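Local coordinates for uncharacterized protein (Leptospira interrogans serogroup Icterohaemorrhagiae serovar copenhageni, PDB 6OE6) that is of unknown function but is probably a membrane-anchored lipoprotein, with a domain built from two packed beta sheets, at residues S75-G80 with P107-L112; L46-D51 with V124-R129; I54-R59 with G100-L105; E69-L74 with M84-K89. One frame throughout, in Å; residues are numbered along the deposited sequence.

Interaction 1: S75-G80 with P107-L112. With NA (sodium ion), chain E.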
# COMPACT_ATOMS: atom_id res chain seq x y z
N SER A 75 -4.75 3.68 -6.39
CA SER A 75 -5.23 3.51 -7.75
C SER A 75 -5.32 2.02 -8.05
O SER A 75 -4.48 1.24 -7.61
CB SER A 75 -4.27 4.16 -8.76
OG SER A 75 -4.15 5.57 -8.54
N LYS A 76 -6.32 1.64 -8.85
CA LYS A 76 -6.48 0.25 -9.24
C LYS A 76 -6.18 0.12 -10.72
O LYS A 76 -6.58 0.96 -11.52
CB LYS A 76 -7.89 -0.27 -8.95
CG LYS A 76 -8.03 -1.80 -9.22
CD LYS A 76 -9.44 -2.28 -8.84
CE LYS A 76 -9.54 -3.81 -8.82
NZ LYS A 76 -9.40 -4.42 -10.16
N PHE A 77 -5.46 -0.93 -11.10
CA PHE A 77 -5.11 -1.09 -12.52
C PHE A 77 -6.27 -1.67 -13.33
O PHE A 77 -6.82 -2.75 -13.01
CB PHE A 77 -3.89 -2.01 -12.59
CG PHE A 77 -3.18 -2.00 -13.92
CD1 PHE A 77 -2.20 -1.06 -14.18
CD2 PHE A 77 -3.49 -2.93 -14.89
CE1 PHE A 77 -1.52 -1.06 -15.39
CE2 PHE A 77 -2.81 -2.95 -16.09
CZ PHE A 77 -1.82 -2.00 -16.34
N GLN A 78 -6.63 -0.97 -14.40
CA GLN A 78 -7.61 -1.47 -15.36
C GLN A 78 -6.96 -1.25 -16.73
O GLN A 78 -6.05 -1.99 -17.09
CB GLN A 78 -8.96 -0.79 -15.22
CG GLN A 78 -10.02 -1.50 -16.06
CD GLN A 78 -11.43 -1.00 -15.85
OE1 GLN A 78 -11.70 0.20 -15.91
NE2 GLN A 78 -12.36 -1.92 -15.62
N LEU A 79 -7.36 -0.22 -17.47
CA LEU A 79 -6.57 0.14 -18.66
C LEU A 79 -5.56 1.17 -18.18
O LEU A 79 -5.71 2.38 -18.37
CB LEU A 79 -7.44 0.66 -19.80
CG LEU A 79 -8.55 -0.30 -20.25
CD1 LEU A 79 -9.17 0.21 -21.56
CD2 LEU A 79 -8.06 -1.75 -20.39
N GLY A 80 -4.51 0.68 -17.51
CA GLY A 80 -3.64 1.56 -16.75
C GLY A 80 -4.26 1.85 -15.39
O GLY A 80 -5.37 1.44 -15.08
N PRO A 107 -9.48 -8.41 -5.85
CA PRO A 107 -8.22 -8.86 -6.46
C PRO A 107 -7.81 -7.92 -7.58
O PRO A 107 -8.65 -7.41 -8.32
CB PRO A 107 -8.56 -10.27 -6.97
CG PRO A 107 -9.59 -10.72 -6.02
CD PRO A 107 -10.46 -9.51 -5.78
N GLY A 108 -6.51 -7.64 -7.66
CA GLY A 108 -6.01 -6.78 -8.71
C GLY A 108 -4.67 -6.18 -8.35
O GLY A 108 -4.02 -6.57 -7.39
N LYS A 109 -4.27 -5.22 -9.16
CA LYS A 109 -2.99 -4.55 -9.00
C LYS A 109 -3.26 -3.12 -8.57
O LYS A 109 -4.11 -2.45 -9.17
CB LYS A 109 -2.20 -4.60 -10.32
CG LYS A 109 -0.74 -4.13 -10.19
CD LYS A 109 0.08 -4.52 -11.45
CE LYS A 109 -0.31 -3.69 -12.66
NZ LYS A 109 0.51 -4.01 -13.88
N TYR A 110 -2.53 -2.65 -7.56
CA TYR A 110 -2.78 -1.36 -6.93
C TYR A 110 -1.51 -0.54 -6.82
O TYR A 110 -0.40 -1.09 -6.73
CB TYR A 110 -3.36 -1.52 -5.49
CG TYR A 110 -4.73 -2.17 -5.53
CD1 TYR A 110 -5.87 -1.37 -5.63
CD2 TYR A 110 -4.87 -3.56 -5.53
CE1 TYR A 110 -7.13 -1.93 -5.71
CE2 TYR A 110 -6.13 -4.14 -5.59
CZ TYR A 110 -7.25 -3.30 -5.68
OH TYR A 110 -8.51 -3.83 -5.76
N LEU A 111 -1.69 0.78 -6.81
CA LEU A 111 -0.61 1.75 -6.72
C LEU A 111 -0.97 2.72 -5.61
O LEU A 111 -2.00 3.41 -5.68
CB LEU A 111 -0.43 2.50 -8.05
CG LEU A 111 0.63 3.61 -8.10
CD1 LEU A 111 2.02 3.01 -7.85
CD2 LEU A 111 0.57 4.36 -9.43
N LEU A 112 -0.12 2.78 -4.60
CA LEU A 112 -0.32 3.66 -3.44
C LEU A 112 0.68 4.80 -3.59
O LEU A 112 1.88 4.55 -3.74
CB LEU A 112 -0.07 2.90 -2.14
CG LEU A 112 0.01 3.68 -0.83
CD1 LEU A 112 -1.31 4.43 -0.56
CD2 LEU A 112 0.29 2.67 0.29
NA NA E . -6.90 4.48 -17.66
O HOH W 1 -2.49 6.09 -6.51
O HOH W 2 -6.36 -4.69 -11.19
O HOH W 3 -8.67 -6.46 -11.25
O HOH W 4 -4.80 4.95 -16.58
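Ser75 and Leu111 form an antiparallel hydrogen-bonded pair that fixes the tight end of this contact: Ser75 N donates to Leu111 O and Leu111 N to Ser75 O, both at 2.9 Å. A third bond, Phe77 N to Lys109 O at 2.8 Å, carries the pairing to the end of strand 70-77. On the sheet face shared by Lys76 and Tyr110, the lysine chain crosses the tyrosine at a slant, with its CG 3.6 Å from Tyr110 CE1 and its CE 3.2 Å from Tyr110 OH. The hydroxyl is tied to Ser106 O, just before segment 107-112, so the phenol is held at its far end while the aliphatic part of Lys76 covers its flank. Waters line the margins of the contact: one joins Ser75 OG to Leu111 O at the side of the tight pair, another links Phe77 O, Lys109 N and Lys76 NZ. At the outer end the Lys109 chain bends at its third torsion (chi3 72°), which brings NZ over the Phe77 ring. The ammonium nitrogen of Lys109 stands 3.8 Å from the Phe77 ring centroid, only 9° off the normal, a cation-pi contact, while Gly80 N lies over the opposite face of the ring. Beyond Phe77 the chain leaves the sheet in an inverse gamma turn centred on Leu79, whose O binds a sodium ion at 2.5 Å; Asn82 belongs to the same site. The arrangement is that of a beta hairpin, 70-77 with 81-89, whose first strand pairs antiparallel with strand 108-116 in one sheet of a beta sandwich.

Interaction 2: L46-D51 with V124-R129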
# COMPACT_ATOMS: atom_id res chain seq x y z
N LEU A 46 5.30 -7.28 -3.65
CA LEU A 46 4.25 -7.32 -2.64
C LEU A 46 3.01 -8.02 -3.21
O LEU A 46 2.42 -7.56 -4.20
CB LEU A 46 3.93 -5.91 -2.17
CG LEU A 46 5.06 -5.13 -1.52
CD1 LEU A 46 4.58 -3.70 -1.26
CD2 LEU A 46 5.47 -5.79 -0.20
N ILE A 47 2.65 -9.15 -2.58
CA ILE A 47 1.54 -9.99 -3.00
C ILE A 47 0.72 -10.31 -1.76
O ILE A 47 1.17 -11.06 -0.89
CB ILE A 47 2.01 -11.28 -3.68
CG1 ILE A 47 2.85 -10.96 -4.92
CG2 ILE A 47 0.83 -12.16 -4.04
CD1 ILE A 47 3.46 -12.19 -5.53
N PHE A 48 -0.47 -9.75 -1.67
CA PHE A 48 -1.33 -9.85 -0.49
C PHE A 48 -2.60 -10.63 -0.82
O PHE A 48 -3.11 -10.60 -1.95
CB PHE A 48 -1.70 -8.45 0.02
CG PHE A 48 -0.51 -7.58 0.39
CD1 PHE A 48 0.57 -8.10 1.09
CD2 PHE A 48 -0.48 -6.23 0.05
CE1 PHE A 48 1.66 -7.31 1.43
CE2 PHE A 48 0.60 -5.43 0.39
CZ PHE A 48 1.68 -5.97 1.08
N PRO A 49 -3.15 -11.36 0.15
CA PRO A 49 -4.40 -12.08 -0.08
C PRO A 49 -5.58 -11.12 0.04
O PRO A 49 -5.45 -10.01 0.53
CB PRO A 49 -4.41 -13.10 1.06
CG PRO A 49 -3.75 -12.34 2.19
CD PRO A 49 -2.66 -11.51 1.53
N ASP A 50 -6.75 -11.60 -0.40
CA ASP A 50 -7.97 -10.79 -0.37
C ASP A 50 -8.78 -10.98 0.90
O ASP A 50 -9.90 -10.46 0.99
CB ASP A 50 -8.84 -11.09 -1.60
CG ASP A 50 -9.55 -12.45 -1.52
OD1 ASP A 50 -9.17 -13.34 -0.72
OD2 ASP A 50 -10.53 -12.62 -2.27
N ASP A 51 -8.26 -11.72 1.88
CA ASP A 51 -9.05 -12.01 3.07
C ASP A 51 -8.39 -11.52 4.35
O ASP A 51 -8.78 -11.95 5.45
CB ASP A 51 -9.35 -13.51 3.15
CG ASP A 51 -8.10 -14.36 3.30
OD1 ASP A 51 -6.98 -13.84 3.25
OD2 ASP A 51 -8.27 -15.59 3.50
N VAL A 124 4.31 3.00 -4.43
CA VAL A 124 4.59 1.57 -4.29
C VAL A 124 3.43 0.79 -4.90
O VAL A 124 2.27 1.19 -4.79
CB VAL A 124 4.82 1.18 -2.81
CG1 VAL A 124 3.56 1.45 -1.99
CG2 VAL A 124 5.28 -0.28 -2.69
N GLU A 125 3.75 -0.31 -5.58
CA GLU A 125 2.75 -1.21 -6.14
C GLU A 125 2.60 -2.47 -5.28
O GLU A 125 3.56 -2.97 -4.70
CB GLU A 125 3.13 -1.62 -7.56
CG GLU A 125 3.15 -0.47 -8.55
CD GLU A 125 3.64 -0.91 -9.92
OE1 GLU A 125 4.85 -1.19 -10.07
OE2 GLU A 125 2.80 -0.98 -10.83
N PHE A 126 1.38 -3.02 -5.26
CA PHE A 126 1.15 -4.34 -4.68
C PHE A 126 0.01 -5.05 -5.41
O PHE A 126 -0.82 -4.43 -6.06
CB PHE A 126 0.88 -4.25 -3.16
CG PHE A 126 -0.35 -3.47 -2.76
CD1 PHE A 126 -1.59 -4.09 -2.74
CD2 PHE A 126 -0.27 -2.12 -2.36
CE1 PHE A 126 -2.75 -3.37 -2.35
CE2 PHE A 126 -1.41 -1.41 -1.94
CZ PHE A 126 -2.65 -2.04 -1.95
N LEU A 127 0.02 -6.39 -5.34
CA LEU A 127 -1.04 -7.22 -5.89
C LEU A 127 -1.94 -7.73 -4.77
O LEU A 127 -1.44 -8.01 -3.67
CB LEU A 127 -0.47 -8.43 -6.63
CG LEU A 127 0.38 -8.17 -7.85
CD1 LEU A 127 0.82 -9.52 -8.44
CD2 LEU A 127 -0.41 -7.38 -8.85
N VAL A 128 -3.24 -7.85 -5.05
CA VAL A 128 -4.21 -8.56 -4.19
C VAL A 128 -4.69 -9.77 -4.96
O VAL A 128 -5.15 -9.64 -6.11
CB VAL A 128 -5.40 -7.67 -3.79
CG1 VAL A 128 -6.40 -8.47 -2.94
CG2 VAL A 128 -4.90 -6.45 -3.03
N ARG A 129 -4.60 -10.96 -4.36
CA ARG A 129 -4.99 -12.17 -5.06
C ARG A 129 -6.06 -12.95 -4.30
O ARG A 129 -6.13 -12.90 -3.07
CB ARG A 129 -3.79 -13.08 -5.29
CG ARG A 129 -2.79 -12.45 -6.23
CD ARG A 129 -1.72 -13.43 -6.60
NE ARG A 129 -2.23 -14.56 -7.38
CZ ARG A 129 -2.35 -15.80 -6.92
NH1 ARG A 129 -2.00 -16.09 -5.67
NH2 ARG A 129 -2.80 -16.76 -7.72
O HOH W 5 5.63 -4.58 -5.15
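Ile47, Phe48 and Pro49 run parallel to Leu127, Val128 and Arg129, the two segments lying 4.6 Å apart at closest approach with their directions 32° apart. Leu127 turns both its N and its O toward strand 47-49: N donates to Leu46 O and O accepts from Phe48 N at 2.8 Å, both bonds nearly straight. Arg129 N then reaches Phe48 O at 2.9 Å. Toward the sandwich interior, the Phe48 and Phe126 rings meet with their planes at 47°, neither stacked nor edge-to-face, and Phe48 CD2 comes within 3.7 Å of Phe126 CD1. The ring of Phe126 sits between its backbone N and carbonyl carbon (chi1 62°), which turns it toward Phe48; its CB, placed by the backbone pairing, is 3.6 Å from Leu46 CB. Farther along, Leu46 CD1 touches Val124 CG2 at 3.8 Å, the two side chains crossing at about a right angle. Ile54 and Trp18 of the other sheet close over this apolar group. The reverse face is mixed, with Ile47 and Leu127 beside Arg129. Ile47 and Arg129 run side by side in the same direction, Ile47 CG2 3.8 Å from Arg129 CD. Near Leu46 a water accepts from Leu46 N and donates to Glu125 O, bridging the strands where direct pairing stops. The chemistry therefore divides by face: aromatic and aliphatic contacts point into the sandwich, whereas on the other side the methylenes of Arg129 offer apolar cover and its charged end is bound by Thr133 O and Glu147, whose carboxylate probably offsets the charge.

Interaction 3: I54-R59 with G100-L105; sequences ICYIYR and GSFQGL. With NA (sodium ion), chain C; FMT (formic acid), chain D.
The Tyr56 ring lies with one face on the backbone of Gly100, whose N stands 3.4 Å above its plane, while O2 of a formic acid molecule sits at the ring edge. The Phe102 ring lies nearly parallel to it, the planes 23° apart, but slid so far that the two barely overlap, and Phe102 CZ meets Tyr56 CE2 at 3.5 Å. These groups line the inner face of a pair of antiparallel strands in the four-stranded sheet of a beta sandwich, where Leu112 of the other sheet packs against both rings. Tyr56 carries its ring between the backbone N and carbonyl carbon (chi1 75°), which folds it back over Gly100, a residue with no side chain to intervene. Two pairs of backbone bonds, Ile54 with Phe102 and Tyr56 with Gly100, flank the non-hydrogen-bonded pair Cys55 and Ser101, where Cys55 SG touches Ser101 CB at 3.8 Å on the reverse face. The formic acid, probably from the crystallisation liquor, accepts from Tyr56 OH at O2 (2.6 Å) and from Ser101 N at O1 (3.1 Å). A water donates to that same O1 and also binds a sodium ion, which is held by Ser101 O at 2.5 Å.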
# COMPACT_ATOMS: atom_id res chain seq x y z
N ILE A 54 -5.01 -5.12 4.86
CA ILE A 54 -3.64 -4.75 4.49
C ILE A 54 -3.31 -3.46 5.21
O ILE A 54 -3.88 -2.42 4.88
CB ILE A 54 -3.50 -4.58 2.98
CG1 ILE A 54 -3.86 -5.90 2.23
CG2 ILE A 54 -2.06 -4.04 2.63
CD1 ILE A 54 -4.20 -5.72 0.72
N CYS A 55 -2.41 -3.51 6.19
CA CYS A 55 -2.04 -2.33 6.98
C CYS A 55 -0.66 -1.84 6.56
O CYS A 55 0.28 -2.64 6.45
CB CYS A 55 -2.02 -2.65 8.47
SG CYS A 55 -3.54 -3.38 9.08
N TYR A 56 -0.53 -0.54 6.33
CA TYR A 56 0.76 0.00 5.93
C TYR A 56 1.20 1.11 6.88
O TYR A 56 0.41 1.73 7.61
CB TYR A 56 0.76 0.54 4.47
CG TYR A 56 0.04 1.86 4.34
CD1 TYR A 56 0.71 3.07 4.51
CD2 TYR A 56 -1.31 1.90 4.06
CE1 TYR A 56 0.04 4.28 4.43
CE2 TYR A 56 -1.98 3.09 3.97
CZ TYR A 56 -1.30 4.28 4.14
OH TYR A 56 -2.00 5.47 4.06
N ILE A 57 2.51 1.30 6.89
CA ILE A 57 3.13 2.46 7.51
C ILE A 57 4.03 3.07 6.44
O ILE A 57 4.59 2.35 5.60
CB ILE A 57 3.91 2.07 8.78
CG1 ILE A 57 4.32 3.32 9.56
CG2 ILE A 57 5.13 1.20 8.45
CD1 ILE A 57 4.83 3.02 10.97
N TYR A 58 4.13 4.40 6.44
CA TYR A 58 5.12 5.07 5.61
C TYR A 58 6.01 5.95 6.49
O TYR A 58 5.50 6.79 7.23
CB TYR A 58 4.48 5.93 4.51
CG TYR A 58 5.52 6.56 3.61
CD1 TYR A 58 6.26 5.80 2.72
CD2 TYR A 58 5.80 7.92 3.68
CE1 TYR A 58 7.22 6.37 1.91
CE2 TYR A 58 6.75 8.50 2.88
CZ TYR A 58 7.46 7.72 2.00
OH TYR A 58 8.43 8.29 1.20
N ARG A 59 7.32 5.74 6.41
CA ARG A 59 8.27 6.56 7.16
C ARG A 59 8.92 7.55 6.20
O ARG A 59 9.59 7.13 5.25
CB ARG A 59 9.32 5.71 7.86
CG ARG A 59 10.28 6.57 8.71
CD ARG A 59 11.10 5.76 9.71
NE ARG A 59 10.37 4.58 10.18
CZ ARG A 59 10.84 3.34 10.13
NH1 ARG A 59 12.06 3.11 9.64
NH2 ARG A 59 10.10 2.33 10.57
N GLY A 100 -2.04 3.57 7.48
CA GLY A 100 -3.40 3.36 7.02
C GLY A 100 -3.64 1.89 6.79
O GLY A 100 -2.80 1.05 7.11
N SER A 101 -4.83 1.57 6.26
CA SER A 101 -5.12 0.17 5.99
C SER A 101 -6.24 0.05 4.97
O SER A 101 -7.07 0.97 4.80
CB SER A 101 -5.48 -0.59 7.28
OG SER A 101 -6.68 -0.10 7.89
N PHE A 102 -6.29 -1.11 4.31
CA PHE A 102 -7.24 -1.38 3.24
C PHE A 102 -7.95 -2.69 3.54
O PHE A 102 -7.32 -3.76 3.53
CB PHE A 102 -6.54 -1.46 1.88
CG PHE A 102 -5.53 -0.36 1.63
CD1 PHE A 102 -5.91 0.99 1.65
CD2 PHE A 102 -4.21 -0.68 1.39
CE1 PHE A 102 -4.95 1.99 1.43
CE2 PHE A 102 -3.25 0.29 1.16
CZ PHE A 102 -3.61 1.62 1.18
N GLN A 103 -9.26 -2.62 3.77
CA GLN A 103 -10.10 -3.80 4.02
C GLN A 103 -10.96 -4.09 2.80
O GLN A 103 -11.70 -3.22 2.32
CB GLN A 103 -10.99 -3.58 5.25
CG GLN A 103 -12.02 -4.71 5.51
CD GLN A 103 -13.07 -4.36 6.58
OE1 GLN A 103 -13.23 -3.20 6.99
NE2 GLN A 103 -13.78 -5.37 7.06
N GLY A 104 -10.94 -5.34 2.33
CA GLY A 104 -11.87 -5.70 1.27
C GLY A 104 -11.53 -5.24 -0.13
O GLY A 104 -12.43 -5.16 -0.97
N LEU A 105 -10.26 -4.94 -0.44
CA LEU A 105 -9.91 -4.66 -1.84
C LEU A 105 -10.22 -5.87 -2.72
O LEU A 105 -9.99 -7.01 -2.31
CB LEU A 105 -8.42 -4.29 -1.98
CG LEU A 105 -7.99 -2.99 -1.27
CD1 LEU A 105 -6.46 -2.82 -1.43
CD2 LEU A 105 -8.73 -1.75 -1.78
NA NA C . -9.31 2.05 4.39
C FMT D . -5.70 4.60 4.28
O1 FMT D . -6.24 4.22 5.31
O2 FMT D . -4.61 5.18 4.29
O HOH W 6 -8.68 4.06 4.51

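Interaction 4: E69-L74 with M84-K89. With FMT (formic acid), chain D.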
# COMPACT_ATOMS: atom_id res chain seq x y z
N GLU A 69 0.14 19.53 4.78
CA GLU A 69 -0.86 18.81 3.99
C GLU A 69 -0.26 17.52 3.46
O GLU A 69 0.62 17.54 2.60
CB GLU A 69 -1.37 19.68 2.84
CG GLU A 69 -2.21 20.86 3.26
CD GLU A 69 -3.26 21.21 2.22
OE1 GLU A 69 -3.53 20.35 1.35
OE2 GLU A 69 -3.80 22.33 2.26
N THR A 70 -0.74 16.39 3.97
CA THR A 70 -0.30 15.07 3.53
C THR A 70 -1.50 14.28 3.02
O THR A 70 -2.58 14.32 3.62
CB THR A 70 0.40 14.31 4.67
OG1 THR A 70 1.41 15.14 5.24
CG2 THR A 70 1.06 13.06 4.16
N TYR A 71 -1.32 13.59 1.90
CA TYR A 71 -2.37 12.76 1.34
C TYR A 71 -1.77 11.43 0.90
O TYR A 71 -0.59 11.33 0.58
CB TYR A 71 -3.06 13.40 0.13
CG TYR A 71 -3.91 14.61 0.45
CD1 TYR A 71 -5.29 14.49 0.64
CD2 TYR A 71 -3.35 15.87 0.55
CE1 TYR A 71 -6.07 15.59 0.92
CE2 TYR A 71 -4.12 16.97 0.84
CZ TYR A 71 -5.48 16.82 1.03
OH TYR A 71 -6.26 17.92 1.31
N VAL A 72 -2.62 10.40 0.86
CA VAL A 72 -2.34 9.22 0.07
C VAL A 72 -3.43 9.09 -0.98
O VAL A 72 -4.55 9.60 -0.81
CB VAL A 72 -2.28 7.93 0.91
CG1 VAL A 72 -1.10 8.03 1.90
CG2 VAL A 72 -3.61 7.71 1.65
N SER A 73 -3.10 8.40 -2.07
CA SER A 73 -4.11 7.94 -3.01
C SER A 73 -3.84 6.48 -3.32
O SER A 73 -2.70 6.00 -3.27
CB SER A 73 -4.12 8.78 -4.29
OG SER A 73 -3.04 8.44 -5.13
N LEU A 74 -4.91 5.76 -3.60
CA LEU A 74 -4.80 4.41 -4.09
C LEU A 74 -5.42 4.35 -5.47
O LEU A 74 -6.48 4.95 -5.70
CB LEU A 74 -5.49 3.44 -3.13
CG LEU A 74 -5.19 1.96 -3.37
CD1 LEU A 74 -3.72 1.64 -3.04
CD2 LEU A 74 -6.09 1.13 -2.42
N MET A 84 -8.63 5.65 -7.25
CA MET A 84 -9.86 5.30 -6.55
C MET A 84 -10.36 6.47 -5.72
O MET A 84 -11.54 6.84 -5.77
CB MET A 84 -9.63 4.09 -5.63
CG MET A 84 -9.18 2.87 -6.43
SD MET A 84 -8.54 1.51 -5.46
CE MET A 84 -9.92 1.12 -4.39
N ASP A 85 -9.47 7.01 -4.90
CA ASP A 85 -9.79 8.18 -4.09
C ASP A 85 -8.50 8.61 -3.41
O ASP A 85 -7.44 7.99 -3.55
CB ASP A 85 -10.87 7.91 -3.04
CG ASP A 85 -11.85 9.07 -2.88
OD1 ASP A 85 -13.07 8.80 -2.97
OD2 ASP A 85 -11.42 10.24 -2.72
N VAL A 86 -8.60 9.73 -2.70
CA VAL A 86 -7.50 10.27 -1.92
C VAL A 86 -7.97 10.36 -0.48
O VAL A 86 -9.17 10.43 -0.19
CB VAL A 86 -7.04 11.65 -2.41
CG1 VAL A 86 -6.73 11.59 -3.89
CG2 VAL A 86 -8.09 12.70 -2.09
N LEU A 87 -7.00 10.37 0.44
CA LEU A 87 -7.32 10.48 1.85
C LEU A 87 -6.27 11.36 2.52
O LEU A 87 -5.07 11.10 2.38
CB LEU A 87 -7.35 9.10 2.50
CG LEU A 87 -8.11 8.90 3.80
CD1 LEU A 87 -9.60 9.03 3.55
CD2 LEU A 87 -7.76 7.52 4.34
N ARG A 88 -6.74 12.39 3.21
CA ARG A 88 -5.86 13.26 3.99
C ARG A 88 -5.29 12.48 5.18
O ARG A 88 -6.04 11.82 5.91
CB ARG A 88 -6.64 14.49 4.46
CG ARG A 88 -5.76 15.58 5.03
CD ARG A 88 -6.57 16.84 5.31
NE ARG A 88 -5.71 17.99 5.56
CZ ARG A 88 -6.16 19.21 5.82
NH1 ARG A 88 -7.47 19.44 5.85
NH2 ARG A 88 -5.31 20.21 6.04
N LYS A 89 -3.99 12.59 5.40
CA LYS A 89 -3.32 11.90 6.49
C LYS A 89 -2.64 12.90 7.41
O LYS A 89 -2.12 13.93 6.95
CB LYS A 89 -2.27 10.91 5.99
CG LYS A 89 -2.78 9.87 4.98
CD LYS A 89 -3.88 9.00 5.57
CE LYS A 89 -3.36 7.95 6.51
NZ LYS A 89 -4.42 6.95 6.88
C FMT D . -5.70 4.60 4.28
O1 FMT D . -6.24 4.22 5.31
O2 FMT D . -4.61 5.18 4.29
O HOH W 7 -2.94 16.61 6.14
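Tyr71 and Arg88 cross at a slant on the outer face of the hairpin 70-77/81-89, with ring and guanidinium planes 10° apart. The arginine chain, extended from CG to NE, passes over one face of the ring: CG stands above the rim, Arg88 CB is 3.8 Å from Tyr71 CE1, and Tyr71 OH in turn lies over a face of the guanidinium group. Glu69 OE1 lies at the ring edge, while Glu69 OE2 is 4.6 Å from Arg88 NH2, beyond a salt bridge and well out of the guanidinium plane. Arg88 is poorly ordered, and its NE donates to a water that also bonds to Thr70 N and Lys89 O. On the inner face Val72 and Lys89 meet at a slant, Val72 CG1 to Lys89 CG 4.0 Å. Bends at the second and third torsions of Lys89 (chi2 -61°, chi3 -77°) fold its chain across the valine and carry NZ to O2 of a formic acid molecule at 3.1 Å; Glu99 O also accepts from NZ. Leu74 and Met84 lie side by side, pointing the same way, with Leu74 CD2 3.9 Å from Met84 SD. Between these faces Val72 and Leu87 exchange two backbone bonds, and Lys89 N reaches Thr70 O. At Leu74 the pairing shifts: Met84 N donates to Leu74 O at 2.7 Å, but Leu74 N makes only a weak bond to Asp85 O, consistent with a classic beta bulge at Met84 and Asp85. The hairpin thus holds mainly through backbone and apolar contacts; on the outer face any charge attraction is probably modest, while on the inner one the lysine's ammonium group reaches across to strand 97-102.

From the N terminus the chain passes segment 46-51 and then 54-59 before entering the hairpin, where interaction 4 closes the shortest loop by pairing 69-74 with 84-89. Interaction 3 closes a wider loop that contains the whole of interaction 4, returning 100-105 to 54-59. Interaction 1 crosses both: it starts at 75-80, inside the hairpin, and ends at 107-112, after interaction 3 is complete. Interaction 2 encloses the other three when 124-129 comes back to 46-51. Interactions 1, 2 and 4 make three of the strand pairings of the five-stranded sheet, interaction 3 belongs to the four-stranded one, and Leu112, Leu105 and Ile54 pack between the sheets. One formic acid molecule touches interactions 3 and 4.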